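Local coordinates for protein beta-galacturonidase (Eisenbergiella tayi, PDB 6NCW) that hydrolyses beta-linked galacturonides as a family 2 glycoside hydrolase of a human gut bacterium, and may act on beta-glucuronides, as related enzymes do, at residues A220-L232 against L320-E332. Residues are numbered along the deposited sequence; the frame is centred on the assembly and turned at random.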
ATOM      1  N   ALA A 220      12.742 -19.857 -49.358  1.00 34.38           N
ATOM      2  CA  ALA A 220      12.758 -19.269 -48.024  1.00 37.76           C
ATOM      3  C   ALA A 220      11.845 -18.054 -47.961  1.00 33.16           C
ATOM      4  O   ALA A 220      11.840 -17.221 -48.871  1.00 35.55           O
ATOM      5  CB  ALA A 220      14.182 -18.881 -47.620  1.00 31.85           C
ATOM      6  N   GLU A 221      11.061 -17.968 -46.886  1.00 34.67           N
ATOM      7  CA  GLU A 221      10.279 -16.773 -46.574  1.00 38.34           C
ATOM      8  C   GLU A 221      10.973 -15.924 -45.516  1.00 34.15           C
ATOM      9  O   GLU A 221      11.738 -16.429 -44.690  1.00 30.96           O
ATOM     10  CB  GLU A 221       8.881 -17.137 -46.077  1.00 37.50           C
ATOM     11  CG  GLU A 221       7.970 -17.673 -47.169  1.00 50.80           C
ATOM     12  CD  GLU A 221       6.968 -18.671 -46.633  1.00 54.47           C
ATOM     13  OE1 GLU A 221       6.338 -18.379 -45.591  1.00 58.10           O
ATOM     14  OE2 GLU A 221       6.830 -19.755 -47.240  1.00 60.76           O
ATOM     15  N   CYS A 222      10.668 -14.629 -45.540  1.00 30.22           N
ATOM     16  CA  CYS A 222      11.261 -13.665 -44.623  1.00 32.89           C
ATOM     17  C   CYS A 222      10.860 -13.920 -43.175  1.00 29.03           C
ATOM     18  O   CYS A 222       9.729 -14.314 -42.876  1.00 26.86           O
ATOM     19  CB  CYS A 222      10.846 -12.235 -45.008  1.00 33.07           C
ATOM     20  SG  CYS A 222      11.533 -11.697 -46.600  1.00 63.31           S
ATOM     21  N   TRP A 223      11.806 -13.679 -42.277  1.00 30.66           N
ATOM     22  CA  TRP A 223      11.501 -13.406 -40.883  1.00 25.81           C
ATOM     23  C   TRP A 223      11.405 -11.895 -40.725  1.00 26.56           C
ATOM     24  O   TRP A 223      12.249 -11.156 -41.246  1.00 28.21           O
ATOM     25  CB  TRP A 223      12.576 -13.980 -39.959  1.00 23.15           C
ATOM     26  CG  TRP A 223      12.272 -13.843 -38.470  1.00 23.12           C
ATOM     27  CD1 TRP A 223      11.732 -14.802 -37.652  1.00 22.59           C
ATOM     28  CD2 TRP A 223      12.503 -12.696 -37.640  1.00 23.76           C
ATOM     29  NE1 TRP A 223      11.607 -14.320 -36.371  1.00 26.08           N
ATOM     30  CE2 TRP A 223      12.071 -13.030 -36.333  1.00 26.99           C
ATOM     31  CE3 TRP A 223      13.029 -11.419 -37.869  1.00 24.81           C
ATOM     32  CZ2 TRP A 223      12.147 -12.132 -35.263  1.00 19.40           C
ATOM     33  CZ3 TRP A 223      13.112 -10.528 -36.799  1.00 20.86           C
ATOM     34  CH2 TRP A 223      12.670 -10.898 -35.513  1.00 24.45           C
ATOM     35  N   SER A 224      10.375 -11.441 -40.022  1.00 22.88           N
ATOM     36  CA  SER A 224      10.219 -10.029 -39.709  1.00 27.99           C
ATOM     37  C   SER A 224       9.246  -9.909 -38.552  1.00 26.89           C
ATOM     38  O   SER A 224       8.526 -10.869 -38.246  1.00 28.52           O
ATOM     39  CB  SER A 224       9.701  -9.239 -40.918  1.00 24.04           C
ATOM     40  OG  SER A 224       8.310  -9.453 -41.045  1.00 26.71           O
ATOM     41  N   PRO A 225       9.210  -8.750 -37.882  1.00 26.94           N
ATOM     42  CA  PRO A 225       8.208  -8.541 -36.820  1.00 28.19           C
ATOM     43  C   PRO A 225       6.795  -8.898 -37.230  1.00 28.44           C
ATOM     44  O   PRO A 225       6.068  -9.486 -36.427  1.00 29.93           O
ATOM     45  CB  PRO A 225       8.348  -7.048 -36.516  1.00 30.09           C
ATOM     46  CG  PRO A 225       9.804  -6.767 -36.768  1.00 27.91           C
ATOM     47  CD  PRO A 225      10.260  -7.718 -37.861  1.00 25.99           C
ATOM     48  N   GLU A 226       6.389  -8.581 -38.466  1.00 28.94           N
ATOM     49  CA  GLU A 226       5.031  -8.876 -38.924  1.00 30.93           C
ATOM     50  C   GLU A 226       4.833 -10.337 -39.294  1.00 31.64           C
ATOM     51  O   GLU A 226       3.688 -10.801 -39.325  1.00 29.99           O
ATOM     52  CB  GLU A 226       4.662  -8.036 -40.150  1.00 31.70           C
ATOM     53  CG  GLU A 226       5.171  -6.613 -40.114  1.00 35.43           C
ATOM     54  CD  GLU A 226       6.563  -6.517 -40.694  1.00 38.34           C
ATOM     55  OE1 GLU A 226       6.788  -6.953 -41.852  1.00 44.15           O
ATOM     56  OE2 GLU A 226       7.437  -6.010 -39.988  1.00 38.29           O
ATOM     57  N   SER A 227       5.910 -11.055 -39.597  1.00 28.38           N
ATOM     58  CA  SER A 227       5.820 -12.437 -40.065  1.00 28.73           C
ATOM     59  C   SER A 227       7.053 -13.208 -39.603  1.00 24.13           C
ATOM     60  O   SER A 227       8.015 -13.401 -40.357  1.00 24.95           O
ATOM     61  CB  SER A 227       5.674 -12.474 -41.585  1.00 28.05           C
ATOM     62  OG  SER A 227       5.532 -13.800 -42.032  1.00 32.49           O
ATOM     63  N   PRO A 228       7.063 -13.671 -38.349  1.00 29.43           N
ATOM     64  CA  PRO A 228       8.313 -14.297 -37.859  1.00 28.87           C
ATOM     65  C   PRO A 228       8.453 -15.765 -38.248  1.00 27.88           C
ATOM     66  O   PRO A 228       8.391 -16.673 -37.410  1.00 29.46           O
ATOM     67  CB  PRO A 228       8.207 -14.096 -36.341  1.00 25.70           C
ATOM     68  CG  PRO A 228       6.747 -14.078 -36.069  1.00 28.32           C
ATOM     69  CD  PRO A 228       6.090 -13.438 -37.263  1.00 26.12           C
ATOM     70  N   VAL A 229       8.677 -16.015 -39.542  1.00 28.95           N
ATOM     71  CA  VAL A 229       8.834 -17.382 -40.036  1.00 25.97           C
ATOM     72  C   VAL A 229      10.184 -17.938 -39.602  1.00 28.44           C
ATOM     73  O   VAL A 229      11.223 -17.296 -39.789  1.00 26.22           O
ATOM     74  CB  VAL A 229       8.705 -17.415 -41.569  1.00 31.92           C
ATOM     75  CG1 VAL A 229       9.016 -18.803 -42.104  1.00 26.95           C
ATOM     76  CG2 VAL A 229       7.335 -16.937 -41.998  1.00 28.26           C
ATOM     77  N   LEU A 230      10.173 -19.139 -39.025  1.00 20.83           N
ATOM     78  CA  LEU A 230      11.376 -19.813 -38.565  1.00 25.56           C
ATOM     79  C   LEU A 230      11.533 -21.153 -39.278  1.00 30.80           C
ATOM     80  O   LEU A 230      10.554 -21.771 -39.705  1.00 27.52           O
ATOM     81  CB  LEU A 230      11.345 -20.052 -37.036  1.00 26.76           C
ATOM     82  CG  LEU A 230      11.173 -18.811 -36.155  1.00 23.78           C
ATOM     83  CD1 LEU A 230      10.983 -19.193 -34.685  1.00 22.17           C
ATOM     84  CD2 LEU A 230      12.383 -17.926 -36.337  1.00 22.61           C
ATOM     85  N   TYR A 231      12.776 -21.610 -39.384  1.00 31.11           N
ATOM     86  CA  TYR A 231      13.078 -22.918 -39.939  1.00 28.60           C
ATOM     87  C   TYR A 231      13.990 -23.690 -39.003  1.00 29.27           C
ATOM     88  O   TYR A 231      14.930 -23.127 -38.441  1.00 29.25           O
ATOM     89  CB  TYR A 231      13.764 -22.801 -41.297  1.00 29.19           C
ATOM     90  CG  TYR A 231      12.921 -22.175 -42.377  1.00 26.73           C
ATOM     91  CD1 TYR A 231      12.100 -22.952 -43.172  1.00 31.01           C
ATOM     92  CD2 TYR A 231      12.957 -20.811 -42.607  1.00 26.04           C
ATOM     93  CE1 TYR A 231      11.329 -22.388 -44.172  1.00 35.42           C
ATOM     94  CE2 TYR A 231      12.193 -20.229 -43.599  1.00 31.20           C
ATOM     95  CZ  TYR A 231      11.384 -21.029 -44.390  1.00 34.19           C
ATOM     96  OH  TYR A 231      10.625 -20.474 -45.389  1.00 33.12           O
ATOM     97  N   LEU A 232      13.752 -24.992 -38.879  1.00 29.34           N
ATOM     98  CA  LEU A 232      14.725 -25.844 -38.212  1.00 33.26           C
ATOM     99  C   LEU A 232      15.866 -26.156 -39.173  1.00 37.58           C
ATOM    100  O   LEU A 232      15.632 -26.556 -40.319  1.00 36.91           O
ATOM    101  CB  LEU A 232      14.072 -27.137 -37.724  1.00 32.83           C
ATOM    102  CG  LEU A 232      12.891 -26.957 -36.774  1.00 34.99           C
ATOM    103  CD1 LEU A 232      12.058 -28.216 -36.716  1.00 28.73           C
ATOM    104  CD2 LEU A 232      13.412 -26.591 -35.399  1.00 32.64           C
ATOM    105  N   LEU A 320      15.034 -15.813 -25.666  1.00 21.35           N
ATOM    106  CA  LEU A 320      15.344 -15.466 -27.052  1.00 22.48           C
ATOM    107  C   LEU A 320      14.508 -16.287 -28.027  1.00 20.94           C
ATOM    108  O   LEU A 320      14.016 -15.749 -29.021  1.00 23.54           O
ATOM    109  CB  LEU A 320      16.840 -15.661 -27.320  1.00 19.38           C
ATOM    110  CG  LEU A 320      17.787 -14.816 -26.448  1.00 20.70           C
ATOM    111  CD1 LEU A 320      19.240 -15.214 -26.648  1.00 20.42           C
ATOM    112  CD2 LEU A 320      17.614 -13.330 -26.752  1.00 20.53           C
ATOM    113  N   ASP A 321      14.331 -17.588 -27.757  1.00 22.40           N
ATOM    114  CA  ASP A 321      13.423 -18.409 -28.567  1.00 23.58           C
ATOM    115  C   ASP A 321      12.042 -17.770 -28.647  1.00 24.30           C
ATOM    116  O   ASP A 321      11.432 -17.708 -29.718  1.00 24.49           O
ATOM    117  CB  ASP A 321      13.268 -19.828 -27.996  1.00 21.00           C
ATOM    118  CG  ASP A 321      14.483 -20.733 -28.239  1.00 27.57           C
ATOM    119  OD1 ASP A 321      14.553 -21.784 -27.553  1.00 25.55           O
ATOM    120  OD2 ASP A 321      15.364 -20.406 -29.077  1.00 28.66           O
ATOM    121  N   LEU A 322      11.510 -17.335 -27.505  1.00 19.21           N
ATOM    122  CA  LEU A 322      10.168 -16.757 -27.510  1.00 21.96           C
ATOM    123  C   LEU A 322      10.128 -15.429 -28.259  1.00 18.37           C
ATOM    124  O   LEU A 322       9.085 -15.070 -28.824  1.00 18.11           O
ATOM    125  CB  LEU A 322       9.659 -16.588 -26.081  1.00 17.73           C
ATOM    126  CG  LEU A 322       9.327 -17.890 -25.342  1.00 24.22           C
ATOM    127  CD1 LEU A 322       9.341 -17.678 -23.813  1.00 21.01           C
ATOM    128  CD2 LEU A 322       7.981 -18.450 -25.796  1.00 19.88           C
ATOM    129  N   CYS A 323      11.240 -14.687 -28.279  1.00 18.94           N
ATOM    130  CA  CYS A 323      11.287 -13.469 -29.086  1.00 17.11           C
ATOM    131  C   CYS A 323      11.346 -13.809 -30.577  1.00 25.22           C
ATOM    132  O   CYS A 323      10.673 -13.156 -31.384  1.00 24.85           O
ATOM    133  CB  CYS A 323      12.487 -12.603 -28.686  1.00 19.92           C
ATOM    134  SG  CYS A 323      12.434 -11.880 -26.985  1.00 23.09           S
ATOM    135  N   ASP A 324      12.160 -14.814 -30.953  1.00 21.37           N
ATOM    136  CA  ASP A 324      12.182 -15.334 -32.325  1.00 23.92           C
ATOM    137  C   ASP A 324      10.784 -15.675 -32.819  1.00 26.75           C
ATOM    138  O   ASP A 324      10.370 -15.235 -33.898  1.00 28.22           O
ATOM    139  CB  ASP A 324      13.062 -16.586 -32.411  1.00 21.82           C
ATOM    140  CG  ASP A 324      14.519 -16.303 -32.155  1.00 22.71           C
ATOM    141  OD1 ASP A 324      14.940 -15.129 -32.277  1.00 24.09           O
ATOM    142  OD2 ASP A 324      15.249 -17.265 -31.816  1.00 26.48           O
ATOM    143  N   GLU A 325      10.043 -16.481 -32.038  1.00 23.56           N
ATOM    144  CA  GLU A 325       8.704 -16.926 -32.426  1.00 24.60           C
ATOM    145  C   GLU A 325       7.687 -15.796 -32.501  1.00 25.59           C
ATOM    146  O   GLU A 325       6.689 -15.939 -33.212  1.00 24.10           O
ATOM    147  CB  GLU A 325       8.187 -17.986 -31.448  1.00 26.02           C
ATOM    148  CG  GLU A 325       8.954 -19.284 -31.543  1.00 28.98           C
ATOM    149  CD  GLU A 325       8.553 -20.307 -30.501  1.00 34.06           C
ATOM    150  OE1 GLU A 325       9.422 -21.112 -30.114  1.00 37.21           O
ATOM    151  OE2 GLU A 325       7.375 -20.329 -30.084  1.00 37.53           O
ATOM    152  N   GLN A 326       7.892 -14.687 -31.782  1.00 23.94           N
ATOM    153  CA  GLN A 326       6.894 -13.624 -31.757  1.00 24.59           C
ATOM    154  C   GLN A 326       7.326 -12.374 -32.515  1.00 23.08           C
ATOM    155  O   GLN A 326       6.574 -11.399 -32.561  1.00 26.76           O
ATOM    156  CB  GLN A 326       6.522 -13.296 -30.301  1.00 22.25           C
ATOM    157  CG  GLN A 326       5.739 -14.455 -29.651  1.00 25.06           C
ATOM    158  CD  GLN A 326       5.497 -14.302 -28.127  1.00 25.04           C
ATOM    159  OE1 GLN A 326       4.415 -13.927 -27.701  1.00 27.41           O
ATOM    160  NE2 GLN A 326       6.488 -14.651 -27.326  1.00 20.90           N
ATOM    161  N   GLY A 327       8.491 -12.387 -33.151  1.00 26.35           N
ATOM    162  CA  GLY A 327       8.893 -11.259 -33.970  1.00 24.71           C
ATOM    163  C   GLY A 327       9.358 -10.064 -33.178  1.00 24.89           C
ATOM    164  O   GLY A 327       9.207  -8.930 -33.635  1.00 25.99           O
ATOM    165  N   ILE A 328       9.911 -10.284 -31.991  1.00 23.74           N
ATOM    166  CA  ILE A 328      10.377  -9.205 -31.126  1.00 21.08           C
ATOM    167  C   ILE A 328      11.870  -9.018 -31.371  1.00 20.01           C
ATOM    168  O   ILE A 328      12.633  -9.980 -31.294  1.00 21.71           O
ATOM    169  CB  ILE A 328      10.073  -9.524 -29.648  1.00 24.88           C
ATOM    170  CG1 ILE A 328       8.552  -9.588 -29.430  1.00 25.64           C
ATOM    171  CG2 ILE A 328      10.708  -8.491 -28.720  1.00 21.13           C
ATOM    172  CD1 ILE A 328       8.121 -10.170 -28.098  1.00 28.88           C
ATOM    173  N   LEU A 329      12.286  -7.790 -31.685  1.00 19.29           N
ATOM    174  CA  LEU A 329      13.693  -7.507 -31.947  1.00 18.47           C
ATOM    175  C   LEU A 329      14.475  -7.382 -30.644  1.00 21.50           C
ATOM    176  O   LEU A 329      13.991  -6.823 -29.658  1.00 22.11           O
ATOM    177  CB  LEU A 329      13.826  -6.224 -32.771  1.00 20.44           C
ATOM    178  CG  LEU A 329      13.127  -6.300 -34.138  1.00 22.47           C
ATOM    179  CD1 LEU A 329      12.901  -4.915 -34.712  1.00 23.50           C
ATOM    180  CD2 LEU A 329      13.952  -7.171 -35.086  1.00 21.22           C
ATOM    181  N   VAL A 330      15.697  -7.898 -30.642  1.00 20.30           N
ATOM    182  CA  VAL A 330      16.507  -7.978 -29.440  1.00 17.80           C
ATOM    183  C   VAL A 330      17.833  -7.262 -29.675  1.00 20.04           C
ATOM    184  O   VAL A 330      18.534  -7.525 -30.656  1.00 21.91           O
ATOM    185  CB  VAL A 330      16.734  -9.440 -29.001  1.00 20.78           C
ATOM    186  CG1 VAL A 330      17.700  -9.497 -27.823  1.00 14.14           C
ATOM    187  CG2 VAL A 330      15.416 -10.070 -28.602  1.00 18.31           C
ATOM    188  N   TRP A 331      18.144  -6.333 -28.786  1.00 20.73           N
ATOM    189  CA  TRP A 331      19.502  -5.881 -28.531  1.00 17.46           C
ATOM    190  C   TRP A 331      20.043  -6.754 -27.404  1.00 20.99           C
ATOM    191  O   TRP A 331      19.490  -6.742 -26.300  1.00 20.14           O
ATOM    192  CB  TRP A 331      19.475  -4.392 -28.145  1.00 19.23           C
ATOM    193  CG  TRP A 331      20.707  -3.803 -27.477  1.00 19.15           C
ATOM    194  CD1 TRP A 331      21.394  -4.310 -26.398  1.00 20.03           C
ATOM    195  CD2 TRP A 331      21.339  -2.564 -27.801  1.00 19.09           C
ATOM    196  NE1 TRP A 331      22.432  -3.472 -26.060  1.00 19.61           N
ATOM    197  CE2 TRP A 331      22.425  -2.398 -26.910  1.00 19.26           C
ATOM    198  CE3 TRP A 331      21.092  -1.568 -28.754  1.00 20.47           C
ATOM    199  CZ2 TRP A 331      23.260  -1.278 -26.948  1.00 18.76           C
ATOM    200  CZ3 TRP A 331      21.948  -0.465 -28.801  1.00 23.44           C
ATOM    201  CH2 TRP A 331      23.001  -0.322 -27.889  1.00 15.80           C
ATOM    202  N   GLU A 332      21.086  -7.545 -27.675  1.00 18.60           N
ATOM    203  CA  GLU A 332      21.736  -8.316 -26.626  1.00 16.62           C
ATOM    204  C   GLU A 332      23.135  -7.759 -26.389  1.00 18.02           C
ATOM    205  O   GLU A 332      23.839  -7.416 -27.340  1.00 21.04           O
ATOM    206  CB  GLU A 332      21.793  -9.815 -26.963  1.00 20.35           C
ATOM    207  CG  GLU A 332      22.366 -10.652 -25.822  1.00 18.60           C
ATOM    208  CD  GLU A 332      22.145 -12.168 -25.947  1.00 24.75           C
ATOM    209  OE1 GLU A 332      21.440 -12.741 -25.080  1.00 24.22           O
ATOM    210  OE2 GLU A 332      22.687 -12.797 -26.889  1.00 24.06           O
TER
HETATM  211  O   HOH W   1       6.917 -17.661 -35.333  1.00 29.22           O
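Trp223 turns the edge of its indole to the last turn of helix 317-326, and its CB bond already points that way. CG stands anti to the backbone N (chi1 -175°), which carries the ring outward to the helix end. CD1 of Trp223 lies 4.0 Å from Asp324 O, and NE1 of the same indole donates a hydrogen bond to that oxygen at 2.9 Å. The N-H...O angle is 161°, and the acceptor lies almost in the indole plane. CE2 stays near Asp324 O; farther round, CZ2 of Trp223 approaches Gly327 CA at 3.6 Å, CZ3 of Trp223 lies 3.9 Å from CD2 of Leu329, at the ring edge, and CH2, at the tip, stands between these two partners.

Gly327, the first residue to leave helical phi/psi (phi 76°), forms a Schellman motif, and a type I turn, Ser224 to Ser227, sits against it. There Pro225 CA makes a CA-H...O contact with Gly327 O at 3.4 Å. Pro228 sets its CG 3.4 Å from Glu325 O, and one water donates to both Pro228 O and Glu325 O. Leu230 places CD1 3.7 Å from CG of Glu325, whose carboxylate turns to Thr4 and Arg250.

The contact joins the immunoglobulin-like sandwich to the TIM barrel, away from the galacturonate site. Its chemistry implies shared capping: Asp324 O, weakly bonded by Gly327 N, takes the indole N-H, and Glu325 O takes the water and Gln36 of a neighbouring subunit, with Pro228 and Leu230 alongside.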